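Local coordinates for protein diguanylate cyclase TpbB (PDB 4IOB) that catalyses the condensation of two GTP molecules into the second messenger cyclic di-GMP through its cytoplasmic GGDEF domain, the part of the protein modelled here, at residues D43-G46 with H47-D51; V55-A58 with M59-G63; P85-S88 with G89-L93; E128-T132 with P133-L137. All blocks are in the same frame, centred on the assembly; numbering follows the deposited sequence.

Interaction 1: residues D43-G46 with H47-D51; sequences DRLG and HAAGD. With TBU (tertiary-butyl alcohol), chain B.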
# COMPACT_ATOMS: atom_id res chain seq x y z
N ASP A 43 21.19 -5.82 -0.59
CA ASP A 43 22.44 -6.55 -0.44
C ASP A 43 23.15 -6.74 -1.78
O ASP A 43 24.35 -6.49 -1.90
CB ASP A 43 22.19 -7.92 0.20
CG ASP A 43 21.75 -7.81 1.65
OD1 ASP A 43 21.85 -6.70 2.22
OD2 ASP A 43 21.30 -8.83 2.21
N ARG A 44 22.40 -7.18 -2.78
CA ARG A 44 22.98 -7.51 -4.08
C ARG A 44 23.26 -6.29 -4.95
O ARG A 44 24.21 -6.29 -5.74
CB ARG A 44 22.06 -8.48 -4.83
N LEU A 45 22.44 -5.25 -4.81
CA LEU A 45 22.57 -4.07 -5.65
C LEU A 45 22.94 -2.82 -4.86
O LEU A 45 23.39 -1.83 -5.44
CB LEU A 45 21.27 -3.84 -6.43
CG LEU A 45 20.77 -5.03 -7.26
CD1 LEU A 45 19.50 -4.66 -8.00
CD2 LEU A 45 21.84 -5.49 -8.23
N GLY A 46 22.73 -2.86 -3.55
CA GLY A 46 23.04 -1.72 -2.70
C GLY A 46 21.81 -0.87 -2.42
O GLY A 46 20.78 -1.02 -3.07
N HIS A 47 21.93 0.03 -1.45
CA HIS A 47 20.82 0.88 -1.04
C HIS A 47 20.47 1.90 -2.09
O HIS A 47 19.31 2.28 -2.23
CB HIS A 47 21.12 1.55 0.29
CG HIS A 47 21.10 0.60 1.47
ND1 HIS A 47 22.03 -0.35 1.64
CD2 HIS A 47 20.22 0.49 2.54
CE1 HIS A 47 21.76 -1.04 2.76
NE2 HIS A 47 20.65 -0.52 3.31
N ALA A 48 21.47 2.35 -2.83
CA ALA A 48 21.25 3.32 -3.90
C ALA A 48 20.22 2.80 -4.89
O ALA A 48 19.33 3.53 -5.32
CB ALA A 48 22.56 3.64 -4.61
N ALA A 49 20.34 1.52 -5.24
CA ALA A 49 19.40 0.89 -6.16
C ALA A 49 18.04 0.71 -5.50
O ALA A 49 17.00 0.87 -6.13
CB ALA A 49 19.95 -0.45 -6.63
N GLY A 50 18.06 0.37 -4.21
CA GLY A 50 16.83 0.20 -3.45
C GLY A 50 15.96 1.45 -3.52
O GLY A 50 14.75 1.37 -3.72
N ASP A 51 16.60 2.61 -3.37
CA ASP A 51 15.89 3.88 -3.46
C ASP A 51 15.24 4.04 -4.83
O ASP A 51 14.03 4.26 -4.92
CB ASP A 51 16.86 5.04 -3.19
CG ASP A 51 17.46 4.99 -1.81
OD1 ASP A 51 16.93 4.25 -0.95
OD2 ASP A 51 18.46 5.69 -1.56
O TBU B . 25.86 -1.09 -1.18
C TBU B . 25.84 0.01 -0.26
C1 TBU B . 25.15 1.19 -0.93
C2 TBU B . 25.09 -0.41 0.99
C3 TBU B . 27.28 0.37 0.09
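His47 opens a new helix right behind Gly46, at the one-residue junction of the GGDEF domain where helix 38-45 ends and helix 47-62 begins; in related diguanylate cyclases this region borders the guanine pocket. Gly46 makes the turn with a positive phi of 96°, a backbone shape that suits a residue without a side chain, and it sits at the N-cap of the second helix. From there the His47 side chain leaves the junction, its CG anti to the carbonyl carbon (chi1 -71°), and the imidazole presents its edge to methyl C2 of a tertiary-butyl alcohol molecule. The alcohol O of that molecule comes 3.3 Å from Gly46 CA. Ala49 turns its methyl back toward the first helix, where CB packs on Leu45 CB at 3.6 Å; this is the apolar touch between the two helices at the bend. Gly50 completes the first turn, about 8 Å from the side chains of the magnesium-binding residues Ser35 and Asp77. At Asp51 the helical pattern carries on, with Asp51 N bonded to His47 O at 3.0 Å, one step beyond the bond from Gly50 N to Gly46 O, at 3.3 Å.

Interaction 2: residues V55-A58 with M59-G63; sequences VNIA and MRIRG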
# COMPACT_ATOMS: atom_id res chain seq x y z
N VAL A 55 11.30 4.85 -5.33
CA VAL A 55 10.81 5.97 -6.11
C VAL A 55 9.89 5.48 -7.22
O VAL A 55 8.75 5.94 -7.34
CB VAL A 55 11.96 6.79 -6.72
CG1 VAL A 55 11.41 7.92 -7.57
CG2 VAL A 55 12.87 7.33 -5.63
N ASN A 56 10.39 4.55 -8.02
CA ASN A 56 9.61 3.98 -9.11
C ASN A 56 8.30 3.36 -8.62
O ASN A 56 7.25 3.54 -9.24
CB ASN A 56 10.43 2.95 -9.89
CG ASN A 56 11.45 3.59 -10.81
OD1 ASN A 56 12.71 3.21 -10.66
ND2 ASN A 56 11.10 4.41 -11.66
N ILE A 57 8.38 2.65 -7.50
CA ILE A 57 7.19 2.04 -6.91
C ILE A 57 6.19 3.11 -6.48
O ILE A 57 4.98 2.93 -6.63
CB ILE A 57 7.56 1.17 -5.69
CG1 ILE A 57 8.44 -0.00 -6.11
CG2 ILE A 57 6.30 0.66 -5.01
CD1 ILE A 57 8.79 -0.94 -4.98
N ALA A 58 6.70 4.21 -5.94
CA ALA A 58 5.86 5.31 -5.50
C ALA A 58 5.02 5.85 -6.66
O ALA A 58 3.83 6.10 -6.51
CB ALA A 58 6.70 6.42 -4.89
N MET A 59 5.66 6.03 -7.81
CA MET A 59 4.97 6.52 -9.00
C MET A 59 3.96 5.51 -9.51
O MET A 59 2.85 5.87 -9.90
CB MET A 59 5.97 6.87 -10.10
CG MET A 59 6.84 8.08 -9.79
SD MET A 59 5.89 9.59 -9.57
CE MET A 59 5.10 9.73 -11.17
N ARG A 60 4.34 4.24 -9.51
CA ARG A 60 3.47 3.18 -10.00
C ARG A 60 2.23 3.02 -9.13
O ARG A 60 1.17 2.60 -9.60
CB ARG A 60 4.23 1.86 -10.10
CG ARG A 60 5.34 1.87 -11.14
CD ARG A 60 5.86 0.48 -11.43
NE ARG A 60 6.84 0.48 -12.52
CZ ARG A 60 7.40 -0.61 -13.02
NH1 ARG A 60 7.09 -1.80 -12.53
NH2 ARG A 60 8.28 -0.51 -14.01
N ILE A 61 2.35 3.36 -7.85
CA ILE A 61 1.22 3.31 -6.94
C ILE A 61 0.31 4.52 -7.16
O ILE A 61 -0.90 4.37 -7.30
CB ILE A 61 1.67 3.29 -5.46
CG1 ILE A 61 2.53 2.05 -5.19
CG2 ILE A 61 0.47 3.31 -4.54
CD1 ILE A 61 3.02 1.95 -3.77
N ARG A 62 0.91 5.70 -7.20
CA ARG A 62 0.16 6.94 -7.39
C ARG A 62 -0.56 6.95 -8.74
O ARG A 62 -1.70 7.40 -8.84
CB ARG A 62 1.09 8.15 -7.28
CG ARG A 62 0.41 9.48 -7.54
CD ARG A 62 -0.67 9.76 -6.51
NE ARG A 62 -1.33 11.04 -6.74
CZ ARG A 62 -2.39 11.20 -7.53
NH1 ARG A 62 -2.92 10.16 -8.16
NH2 ARG A 62 -2.93 12.41 -7.68
N GLY A 63 0.11 6.45 -9.77
CA GLY A 63 -0.44 6.45 -11.12
C GLY A 63 -1.61 5.50 -11.27
O GLY A 63 -2.13 5.31 -12.37
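Ile57 and Ile61 share one conformation, with CG1 anti to the carbonyl carbon (chi1 -63° and -60°), which leaves CG2 of Ile57 anti to its own backbone N and directed along the helix to the next turn. There it meets Ile61, whose extended CG1-CD1 arm lies across it obliquely, CD1 3.7 Å from Ile57 CG2. The pair sits one turn apart near the end of helix 47-62, on the side that faces the central sheet: Ile57 touches Phe79 and Ser35, and Ile61 touches Phe79, Val81 and Ile33. Ser35 is a magnesium-binding residue, so Ile57 packs right beside the metal-binding site.

The backbone beneath is regular alpha-helix. Met59 N donates to Val55 O at 3.1 Å, Arg60 N to Asn56 O at 3.0 Å, and Ile61 N to Ile57 O at 2.9 Å. Arg62 N follows with Ala58 O at 3.0 Å, a carbonyl to which Ile61 N adds a weak second bond.

Arg60 runs out extended from CG to NE. Its methylene stem starts over the Asn56 carbonyl, and its guanidinium reaches the chain near strand 107-108, where NH1 bonds to Ala105 O and NH2 to Pro106 O. Two backbone carbonyls thus grip a probably cationic group, tying this polar flank of the helix to the neighbouring loop while the isoleucines pack against the sheet mainly through apolar contacts.

Interaction 3: residues P85-S88 with G89-L93; sequences PLAS and GADAL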
# COMPACT_ATOMS: atom_id res chain seq x y z
N PRO A 85 -13.68 8.11 -0.70
CA PRO A 85 -14.61 7.15 -0.12
C PRO A 85 -14.77 5.92 -1.01
O PRO A 85 -14.75 6.04 -2.24
CB PRO A 85 -15.92 7.94 -0.06
CG PRO A 85 -15.84 8.88 -1.22
CD PRO A 85 -14.38 9.11 -1.54
N LEU A 86 -14.93 4.76 -0.40
CA LEU A 86 -15.16 3.52 -1.14
C LEU A 86 -16.64 3.16 -1.17
O LEU A 86 -17.35 3.33 -0.17
CB LEU A 86 -14.35 2.37 -0.54
CG LEU A 86 -12.90 2.23 -1.00
CD1 LEU A 86 -12.25 1.03 -0.34
CD2 LEU A 86 -12.83 2.11 -2.52
N ALA A 87 -17.10 2.66 -2.31
CA ALA A 87 -18.49 2.25 -2.46
C ALA A 87 -18.66 0.79 -2.04
O ALA A 87 -19.77 0.35 -1.74
CB ALA A 87 -18.95 2.44 -3.90
N SER A 88 -17.56 0.05 -2.02
CA SER A 88 -17.58 -1.35 -1.63
C SER A 88 -16.18 -1.93 -1.55
O SER A 88 -15.22 -1.35 -2.05
CB SER A 88 -18.42 -2.16 -2.63
OG SER A 88 -17.83 -2.15 -3.92
N GLY A 89 -16.06 -3.09 -0.91
CA GLY A 89 -14.78 -3.77 -0.76
C GLY A 89 -14.23 -4.26 -2.09
O GLY A 89 -13.02 -4.38 -2.26
N ALA A 90 -15.13 -4.55 -3.02
CA ALA A 90 -14.74 -5.02 -4.34
C ALA A 90 -13.81 -4.01 -5.01
O ALA A 90 -12.80 -4.39 -5.61
CB ALA A 90 -15.96 -5.27 -5.21
N ASP A 91 -14.15 -2.73 -4.91
CA ASP A 91 -13.32 -1.67 -5.48
C ASP A 91 -11.92 -1.69 -4.88
O ASP A 91 -10.93 -1.59 -5.60
CB ASP A 91 -13.97 -0.31 -5.25
CG ASP A 91 -15.20 -0.10 -6.11
OD1 ASP A 91 -15.55 -1.01 -6.89
OD2 ASP A 91 -15.82 0.98 -6.00
N ALA A 92 -11.85 -1.82 -3.56
CA ALA A 92 -10.57 -1.87 -2.87
C ALA A 92 -9.70 -3.00 -3.41
O ALA A 92 -8.50 -2.83 -3.62
CB ALA A 92 -10.78 -2.04 -1.37
N LEU A 93 -10.32 -4.15 -3.64
CA LEU A 93 -9.61 -5.30 -4.21
C LEU A 93 -9.24 -5.03 -5.66
O LEU A 93 -8.21 -5.49 -6.15
CB LEU A 93 -10.47 -6.56 -4.11
CG LEU A 93 -10.79 -7.07 -2.70
CD1 LEU A 93 -11.81 -8.20 -2.75
CD2 LEU A 93 -9.52 -7.53 -2.00
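Leu86 reaches from the end of strand 78-86 over to the first turn of helix 89-102, and its two methyls divide the work. With CG anti to the carbonyl carbon (chi1 -84°), the forked end straddles neighbouring residues of the helix: CD1 rests on Ala92 CB at 3.6 Å, while CD2 lies 3.8 Å from Asp91 CB. The side chains of Leu86 and Asp91 run antiparallel where they pass, and the aspartate meets the leucine with its methylene, its carboxylate lying further on by Ala87. Asp91 OD2 comes 4.0 Å from Ala87 CB.

Between strand and helix stands Ser88, at the N-cap position. Its OG is placed between the backbone N and the carbonyl carbon (chi1 64°) and leans over the start of the helix, 3.9 Å from Ala90 CB and 3.9 Å from Asp91 OD1. The bond seen across the turn comes from the backbone instead: Asp91 N reaches Ser88 O at 3.4 Å, weak and well bent at 127°. Leu93 N then takes up the ordinary helical bond to Gly89 O.

This strand-to-helix turn of the GGDEF domain brings helix 89-102 back over the sheet. Leu86 pairs by backbone hydrogen bonds with Gln27 and touches Ala29 of strand 27-35; Ala92 covers Ala29 together with Ile123 and Leu125 of strand 119-126, and Leu93 reaches strand 155-157.

Interaction 4: residues E128-T132 with P133-L137; sequences EHADT and PAALL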
# COMPACT_ATOMS: atom_id res chain seq x y z
N GLU A 128 -16.24 -2.81 8.28
CA GLU A 128 -16.26 -4.26 8.44
C GLU A 128 -15.22 -4.77 9.43
O GLU A 128 -15.56 -5.43 10.41
CB GLU A 128 -16.09 -4.95 7.08
N HIS A 129 -13.95 -4.47 9.17
CA HIS A 129 -12.86 -4.98 10.00
C HIS A 129 -12.67 -4.19 11.26
O HIS A 129 -12.73 -4.73 12.36
CB HIS A 129 -11.56 -5.04 9.21
CG HIS A 129 -11.65 -5.82 7.92
ND1 HIS A 129 -11.29 -5.48 6.62
CD2 HIS A 129 -12.14 -7.07 7.87
CE1 HIS A 129 -11.58 -6.54 5.84
NE2 HIS A 129 -12.10 -7.51 6.60
N ALA A 130 -12.44 -2.89 11.11
CA ALA A 130 -12.16 -2.03 12.25
C ALA A 130 -12.94 -0.72 12.21
O ALA A 130 -13.29 -0.23 11.13
CB ALA A 130 -10.67 -1.75 12.36
N ASP A 131 -13.21 -0.17 13.38
CA ASP A 131 -14.00 1.05 13.49
C ASP A 131 -13.14 2.29 13.72
O ASP A 131 -13.63 3.42 13.63
CB ASP A 131 -15.04 0.92 14.61
CG ASP A 131 -14.50 0.19 15.83
OD1 ASP A 131 -13.45 -0.48 15.70
OD2 ASP A 131 -15.13 0.28 16.90
N THR A 132 -11.86 2.08 14.02
CA THR A 132 -10.96 3.20 14.31
C THR A 132 -9.65 3.11 13.52
O THR A 132 -9.29 2.04 13.03
CB THR A 132 -10.64 3.30 15.81
OG1 THR A 132 -9.99 2.10 16.24
CG2 THR A 132 -11.91 3.51 16.61
N PRO A 133 -8.94 4.24 13.41
CA PRO A 133 -7.68 4.35 12.67
C PRO A 133 -6.66 3.31 13.11
O PRO A 133 -6.16 2.54 12.29
CB PRO A 133 -7.19 5.76 13.02
CG PRO A 133 -8.43 6.52 13.34
CD PRO A 133 -9.34 5.53 14.01
N ALA A 134 -6.34 3.30 14.40
CA ALA A 134 -5.36 2.37 14.95
C ALA A 134 -5.61 0.94 14.48
O ALA A 134 -4.78 0.35 13.79
CB ALA A 134 -5.34 2.45 16.46
N ALA A 135 -6.76 0.40 14.86
CA ALA A 135 -7.11 -0.98 14.52
C ALA A 135 -7.09 -1.22 13.02
O ALA A 135 -6.59 -2.24 12.55
CB ALA A 135 -8.47 -1.34 15.10
N LEU A 136 -7.66 -0.28 12.27
CA LEU A 136 -7.72 -0.40 10.81
C LEU A 136 -6.32 -0.48 10.21
O LEU A 136 -6.10 -1.17 9.22
CB LEU A 136 -8.49 0.79 10.21
CG LEU A 136 -9.04 0.59 8.80
CD1 LEU A 136 -9.95 -0.62 8.75
CD2 LEU A 136 -9.77 1.84 8.34
N LEU A 137 -5.38 0.22 10.83
CA LEU A 137 -3.98 0.17 10.41
C LEU A 137 -3.36 -1.16 10.81
O LEU A 137 -2.67 -1.80 10.02
CB LEU A 137 -3.19 1.33 11.02
CG LEU A 137 -3.67 2.74 10.67
CD1 LEU A 137 -2.94 3.78 11.51
CD2 LEU A 137 -3.50 3.02 9.19
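The side chains of Thr132 and Pro133 cross at about a right angle, and proline ring atom CD lies 3.1 Å from Thr132 CB, as the peptide link between the two residues requires. Leu14 and Leu18 of helix 7-23 also touch this proline. The planar ring nearby, the imidazole of His129, leads away from the turn although its CB starts toward the helix: ND1 is hydrogen-bonded to Leu125 N, and the side chain also touches Asp139, a turn or so further along helix 133-150.

Ala130 packs its methyl against the first turn, with CB 3.5 Å from Ala135 CB and 3.4 Å from Leu136 N, and the branch CD1 of Leu136 comes alongside at 3.9 Å.

Structurally this is the loop-to-helix start of helix 133-150, which follows strand 119-126 of the GGDEF fold. Thr132 occupies the N-cap position and Pro133 the first helical turn, where its lack of an N-H costs no helical bond. The threonine side chain makes no capping bond: OG1 of Thr132 lies between the backbone N and the carbonyl carbon (chi1 61°), 3.9 Å from Ala135 CB. Thr132 O accepts Leu136 N at 2.9 Å, the first i to i+4 bond of the helix. Leu136 keeps CG anti to the backbone N (chi1 -160°), and its buried side chain meets Leu28 and Val30 of strand 27-35 as well as Ala124 and Tyr126 of strand 119-126. Next along, Leu137 N bonds to Pro133 O at 2.8 Å.

In the fold
All four contacts are local, and they follow one another along the chain within a single GGDEF domain. Interactions 1 and 2 share helix 47-62, one at its start and the other near its end, with centres 18 Å apart. Interactions 3 and 4 mark the starts of helices 89-102 and 133-150, both of which pack on the central five-stranded sheet through strands 27-35 and 119-126; their centres lie 15 Å apart. Interaction 1 sits across the chain's centre from them, its centre about 35 Å from that of interaction 3 and 34 Å from that of interaction 4. Interaction 2 adjoins the magnesium-binding residue Ser35, while interactions 3 and 4 belong to the scaffold away from that site.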